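Local coordinates for protein lipoteichoic acid primase (Listeria monocytogenes, PDB 4UOP) that is probably a membrane-linked enzyme of the sulfatase-like family, whose extracellular catalytic domain holds a magnesium ion, at residues 153-158 with 188-193; 179-184 with 194-199. All blocks are in the same frame, centred on the assembly; numbering follows the deposited sequence.

Interaction 1 of 2, residues 153-158 with 188-193; sequences FHTNDA and GFSPSD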
loop_
_atom_site.group_PDB
_atom_site.type_symbol
_atom_site.label_atom_id
_atom_site.label_comp_id
_atom_site.label_asym_id
_atom_site.label_seq_id
_atom_site.Cartn_x
_atom_site.Cartn_y
_atom_site.Cartn_z
ATOM N N PHE B 153 -2.165 25.436 -4.374
ATOM C CA PHE B 153 -1.858 25.632 -5.790
ATOM C C PHE B 153 -1.086 24.431 -6.311
ATOM O O PHE B 153 -0.076 24.041 -5.740
ATOM C CB PHE B 153 -0.956 26.860 -5.983
ATOM C CG PHE B 153 -1.562 28.173 -5.538
ATOM C CD1 PHE B 153 -1.571 28.536 -4.186
ATOM C CD2 PHE B 153 -2.093 29.053 -6.454
ATOM C CE1 PHE B 153 -2.088 29.752 -3.780
ATOM C CE2 PHE B 153 -2.637 30.267 -6.043
ATOM C CZ PHE B 153 -2.632 30.615 -4.707
ATOM N N HIS B 154 -1.546 23.867 -7.426
ATOM C CA HIS B 154 -0.841 22.772 -8.088
ATOM C C HIS B 154 -1.305 22.743 -9.532
ATOM O O HIS B 154 -2.494 22.921 -9.776
ATOM C CB HIS B 154 -1.154 21.455 -7.394
ATOM C CG HIS B 154 -0.452 20.271 -7.986
ATOM N ND1 HIS B 154 0.922 20.139 -7.992
ATOM C CD2 HIS B 154 -0.938 19.158 -8.581
ATOM C CE1 HIS B 154 1.250 18.990 -8.554
ATOM N NE2 HIS B 154 0.138 18.379 -8.928
ATOM N N THR B 155 -0.386 22.542 -10.481
ATOM C CA THR B 155 -0.717 22.751 -11.898
ATOM C C THR B 155 -1.390 21.559 -12.581
ATOM O O THR B 155 -1.853 21.703 -13.716
ATOM C CB THR B 155 0.500 23.188 -12.744
ATOM O OG1 THR B 155 1.449 22.120 -12.824
ATOM C CG2 THR B 155 1.166 24.437 -12.157
ATOM N N ASN B 156 -1.477 20.417 -11.908
ATOM C CA ASN B 156 -2.227 19.281 -12.443
ATOM C C ASN B 156 -3.713 19.305 -12.042
ATOM O O ASN B 156 -4.140 20.127 -11.224
ATOM C CB ASN B 156 -1.595 17.968 -11.985
ATOM C CG ASN B 156 -1.664 16.881 -13.040
ATOM O OD1 ASN B 156 -2.423 16.969 -14.015
ATOM N ND2 ASN B 156 -0.871 15.832 -12.842
ATOM N N ASP B 157 -4.493 18.400 -12.624
ATOM C CA ASP B 157 -5.933 18.338 -12.363
ATOM C C ASP B 157 -6.228 17.829 -10.951
ATOM O O ASP B 157 -5.648 16.853 -10.509
ATOM C CB ASP B 157 -6.627 17.445 -13.398
ATOM C CG ASP B 157 -6.567 18.027 -14.813
ATOM O OD1 ASP B 157 -7.290 19.012 -15.096
ATOM O OD2 ASP B 157 -5.805 17.500 -15.656
ATOM N N ALA B 158 -7.143 18.496 -10.259
ATOM C CA ALA B 158 -7.427 18.201 -8.854
ATOM C C ALA B 158 -8.203 16.899 -8.644
ATOM O O ALA B 158 -8.342 16.451 -7.504
ATOM C CB ALA B 158 -8.177 19.355 -8.211
ATOM N N GLY B 188 6.686 17.707 -18.391
ATOM C CA GLY B 188 6.039 16.467 -17.997
ATOM C C GLY B 188 4.583 16.495 -18.430
ATOM O O GLY B 188 4.295 16.606 -19.622
ATOM N N PHE B 189 3.661 16.424 -17.472
ATOM C CA PHE B 189 2.232 16.334 -17.794
ATOM C C PHE B 189 1.416 17.565 -17.401
ATOM O O PHE B 189 0.196 17.549 -17.543
ATOM C CB PHE B 189 1.604 15.100 -17.132
ATOM C CG PHE B 189 1.892 13.808 -17.833
ATOM C CD1 PHE B 189 1.197 13.454 -18.993
ATOM C CD2 PHE B 189 2.822 12.921 -17.317
ATOM C CE1 PHE B 189 1.447 12.253 -19.631
ATOM C CE2 PHE B 189 3.073 11.721 -17.953
ATOM C CZ PHE B 189 2.386 11.386 -19.111
ATOM N N SER B 190 2.062 18.622 -16.919
ATOM C CA SER B 190 1.318 19.817 -16.530
ATOM C C SER B 190 2.212 21.065 -16.569
ATOM O O SER B 190 3.433 20.959 -16.748
ATOM C CB SER B 190 0.639 19.596 -15.162
ATOM O OG SER B 190 1.579 19.523 -14.121
ATOM N N PRO B 191 1.608 22.256 -16.437
ATOM C CA PRO B 191 2.430 23.444 -16.543
ATOM C C PRO B 191 3.626 23.445 -15.585
ATOM O O PRO B 191 3.562 22.880 -14.482
ATOM C CB PRO B 191 1.450 24.577 -16.251
ATOM C CG PRO B 191 0.127 24.045 -16.708
ATOM C CD PRO B 191 0.168 22.568 -16.453
ATOM N N SER B 192 4.695 24.093 -16.026
ATOM C CA SER B 192 5.969 24.076 -15.339
ATOM C C SER B 192 5.878 24.748 -13.977
ATOM O O SER B 192 4.931 25.495 -13.710
ATOM C CB SER B 192 7.005 24.805 -16.184
ATOM O OG SER B 192 6.677 26.176 -16.293
ATOM N N ASP B 193 6.875 24.485 -13.131
ATOM C CA ASP B 193 7.025 25.224 -11.881
ATOM C C ASP B 193 7.098 26.737 -12.137
ATOM O O ASP B 193 6.641 27.510 -11.310
ATOM C CB ASP B 193 8.278 24.794 -11.114
ATOM C CG ASP B 193 8.182 23.384 -10.539
ATOM O OD1 ASP B 193 7.116 22.724 -10.615
ATOM O OD2 ASP B 193 9.210 22.937 -9.995
#

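Interaction 2 of 2, residues 179-184 with 194-199; sequences KFFGDE and EVLYNK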
loop_
_atom_site.group_PDB
_atom_site.type_symbol
_atom_site.label_atom_id
_atom_site.label_comp_id
_atom_site.label_asym_id
_atom_site.label_seq_id
_atom_site.Cartn_x
_atom_site.Cartn_y
_atom_site.Cartn_z
ATOM N N LYS B 179 -7.073 23.870 -14.379
ATOM C CA LYS B 179 -8.021 24.842 -14.983
ATOM C C LYS B 179 -7.568 26.287 -14.838
ATOM O O LYS B 179 -7.747 27.107 -15.747
ATOM C CB LYS B 179 -9.415 24.715 -14.359
ATOM C CG LYS B 179 -10.146 23.426 -14.693
ATOM C CD LYS B 179 -11.639 23.537 -14.406
ATOM C CE LYS B 179 -11.941 23.920 -12.962
ATOM N NZ LYS B 179 -11.284 23.022 -11.965
ATOM N N PHE B 180 -6.981 26.600 -13.687
ATOM C CA PHE B 180 -6.464 27.932 -13.429
ATOM C C PHE B 180 -5.166 28.217 -14.176
ATOM O O PHE B 180 -4.952 29.337 -14.637
ATOM C CB PHE B 180 -6.247 28.136 -11.918
ATOM C CG PHE B 180 -5.545 29.412 -11.580
ATOM C CD1 PHE B 180 -6.221 30.622 -11.625
ATOM C CD2 PHE B 180 -4.203 29.407 -11.229
ATOM C CE1 PHE B 180 -5.573 31.798 -11.311
ATOM C CE2 PHE B 180 -3.544 30.579 -10.931
ATOM C CZ PHE B 180 -4.232 31.777 -10.967
ATOM N N PHE B 181 -4.261 27.245 -14.225
ATOM C CA PHE B 181 -2.937 27.479 -14.831
ATOM C C PHE B 181 -2.841 27.459 -16.365
ATOM O O PHE B 181 -1.870 27.972 -16.903
ATOM C CB PHE B 181 -1.894 26.550 -14.203
ATOM C CG PHE B 181 -1.668 26.801 -12.744
ATOM C CD1 PHE B 181 -0.831 27.824 -12.331
ATOM C CD2 PHE B 181 -2.299 26.021 -11.781
ATOM C CE1 PHE B 181 -0.625 28.065 -10.986
ATOM C CE2 PHE B 181 -2.092 26.258 -10.430
ATOM C CZ PHE B 181 -1.261 27.281 -10.034
ATOM N N GLY B 182 -3.853 26.969 -17.075
ATOM C CA GLY B 182 -3.782 26.900 -18.549
ATOM C C GLY B 182 -2.903 25.745 -18.992
ATOM O O GLY B 182 -2.668 24.826 -18.223
ATOM N N ASP B 183 -2.437 25.776 -20.240
ATOM C CA ASP B 183 -1.611 24.700 -20.798
ATOM C C ASP B 183 -0.348 25.226 -21.484
ATOM O O ASP B 183 0.239 24.549 -22.326
ATOM C CB ASP B 183 -2.453 23.867 -21.770
ATOM C CG ASP B 183 -3.455 22.978 -21.052
ATOM O OD1 ASP B 183 -3.016 22.099 -20.272
ATOM O OD2 ASP B 183 -4.675 23.161 -21.269
ATOM N N GLU B 184 0.079 26.423 -21.101
ATOM C CA GLU B 184 1.359 26.964 -21.553
ATOM C C GLU B 184 2.506 26.294 -20.789
ATOM O O GLU B 184 2.342 25.909 -19.617
ATOM C CB GLU B 184 1.415 28.485 -21.342
ATOM C CG GLU B 184 1.515 28.928 -19.874
ATOM C CD GLU B 184 1.766 30.418 -19.703
ATOM O OE1 GLU B 184 2.228 31.076 -20.669
ATOM O OE2 GLU B 184 1.502 30.931 -18.596
ATOM N N GLU B 194 7.695 27.168 -13.256
ATOM C CA GLU B 194 7.707 28.594 -13.580
ATOM C C GLU B 194 6.285 29.152 -13.673
ATOM O O GLU B 194 6.012 30.221 -13.170
ATOM C CB GLU B 194 8.460 28.893 -14.884
ATOM C CG GLU B 194 8.593 30.383 -15.170
ATOM C CD GLU B 194 9.616 30.708 -16.257
ATOM O OE1 GLU B 194 9.988 29.808 -17.037
ATOM O OE2 GLU B 194 10.056 31.881 -16.324
ATOM N N VAL B 195 5.385 28.412 -14.308
ATOM C CA VAL B 195 3.987 28.845 -14.444
ATOM C C VAL B 195 3.293 28.810 -13.064
ATOM O O VAL B 195 2.507 29.705 -12.735
ATOM C CB VAL B 195 3.233 27.968 -15.463
ATOM C CG1 VAL B 195 1.750 28.280 -15.473
ATOM C CG2 VAL B 195 3.821 28.154 -16.871
ATOM N N LEU B 196 3.603 27.788 -12.264
ATOM C CA LEU B 196 3.062 27.679 -10.900
ATOM C C LEU B 196 3.340 28.956 -10.133
ATOM O O LEU B 196 2.410 29.615 -9.629
ATOM C CB LEU B 196 3.670 26.472 -10.166
ATOM C CG LEU B 196 3.408 26.372 -8.659
ATOM C CD1 LEU B 196 1.936 26.087 -8.408
ATOM C CD2 LEU B 196 4.289 25.305 -8.052
ATOM N N TYR B 197 4.611 29.356 -10.102
ATOM C CA TYR B 197 5.004 30.502 -9.297
ATOM C C TYR B 197 4.531 31.831 -9.898
ATOM O O TYR B 197 4.102 32.734 -9.177
ATOM C CB TYR B 197 6.514 30.522 -9.081
ATOM C CG TYR B 197 7.044 29.310 -8.347
ATOM C CD1 TYR B 197 6.476 28.902 -7.134
ATOM C CD2 TYR B 197 8.106 28.576 -8.846
ATOM C CE1 TYR B 197 6.947 27.784 -6.470
ATOM C CE2 TYR B 197 8.601 27.471 -8.178
ATOM C CZ TYR B 197 8.007 27.063 -6.980
ATOM O OH TYR B 197 8.480 25.938 -6.324
ATOM N N ASN B 198 4.618 31.952 -11.219
ATOM C CA ASN B 198 4.199 33.183 -11.889
ATOM C C ASN B 198 2.703 33.467 -11.810
ATOM O O ASN B 198 2.303 34.616 -11.760
ATOM C CB ASN B 198 4.660 33.188 -13.349
ATOM C CG ASN B 198 6.125 33.530 -13.491
ATOM O OD1 ASN B 198 6.728 34.098 -12.588
ATOM N ND2 ASN B 198 6.702 33.203 -14.639
ATOM N N LYS B 199 1.875 32.438 -11.839
ATOM C CA LYS B 199 0.441 32.642 -11.733
ATOM C C LYS B 199 -0.033 32.704 -10.283
ATOM O O LYS B 199 -1.016 33.362 -10.005
ATOM C CB LYS B 199 -0.327 31.599 -12.525
ATOM C CG LYS B 199 -0.117 31.770 -14.030
ATOM C CD LYS B 199 -1.058 30.904 -14.839
ATOM C CE LYS B 199 -1.035 31.281 -16.311
ATOM N NZ LYS B 199 -1.814 32.522 -16.583
HETATM O O HOH W 1 -4.307 30.720 -17.040
#

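Interaction 1 of 2, residues 153-158 with 188-193
The Pro191 ring lies with one face under Thr155: CB of the threonine sits over it, 3.8 Å from Pro191 CD, and the two side chains pass alongside, running opposite ways. On the other side of the ring Glu184 O approaches Pro191 CB. The flat group of the contact, the amide of Asn156, has Ser190 CB over one face, 4.1 Å from Asn156 CG. Asp157 N lies off the other face and gives Asn156 OD1 a strongly tilted hydrogen bond that helps fix the amide's rotation.

Between these packed groups runs a short chain of hydroxyl hydrogen bonds. Ser190 OG donates to Thr155 OG1 at 2.9 Å, and Thr155 OG1 in turn donates a hydrogen bond to Pro191 O at 2.8 Å, 16° from the carbonyl plane. A chi1 of 67° sets OG1 between the threonine's backbone N and carbonyl carbon, facing both partners, while CG2 packs 4.1 Å from Pro191 CB. Thr155 O, buried against Pro191 CD, has no polar partner in the model.

Just beyond, Ser192 OG bonds Asp185 and caps Val195 N, starting helix 193-209. The contact thus joins the loop at the C-terminal end of core strand 149-153 to a small beta hairpin and a helix N-cap, a layout that fits the alpha/beta fold of sulfatase-like enzymes.

Interaction 2 of 2, residues 179-184 with 194-199
Phe180 turns its ring edge to the end of the 194-199 segment, with CE2 3.7 Å from Lys199 CB and CZ near Lys199 O, which lies close to the ring plane. A water bridges Phe180 O to Lys199 NZ, donating to the former and accepting from the latter; the lysine chain runs extended past Phe181 O as far as CE, and chi4 (-77°) turns NZ to that water.

Phe181 goes deeper. One face of its ring receives Phe180 CD2, 3.6 Å above the plane and over the centre, while at its edge Phe181 CE1 meets Leu196 O. Phe181 CZ packs 3.8 Å from Leu196 CD1. Phe181 CD1 fills the angle between Val195 CG1 and Lys199 CB.

Gly182 leaves the helix with positive phi (77°), and the chain turns back along helix 193-209. There Glu184 CG lies 3.9 Å from Val195 CG2. Glu184 OE2 comes to 3.4 Å from Lys199 CE, but Lys199 NZ stays at 4.2 Å, too far for a salt bridge.

With Phe181 and Leu196 also resting on Phe153 of strand 149-153, this is a short helical turn and its following loop packed on helix 193-209, beside the central sheet of an alpha/beta fold.

Overall arrangement
Interactions 1 and 2 form one continuous patch, their centres about 8 Å apart and their segments alternating along the chain. Strand 190-191 runs into helix 193-209, so the second segments of both are neighbours. Interaction 1 is buried and held by hydroxyl hydrogen bonds between loop and hairpin; interaction 2 has no direct hydrogen bond across it, relying on aromatic and aliphatic packing inside and, toward the surface, a water bridge and opposite charges that lie near each other but farther apart than a salt bridge. Phe181 ties them together, CD2 touching Thr155 CA and CE2 lying beside His154 O, while Gly182 O meets Pro191 CG. Interaction 1 also lies nearer the magnesium, with Asn156's side chain about 11 Å from the ion.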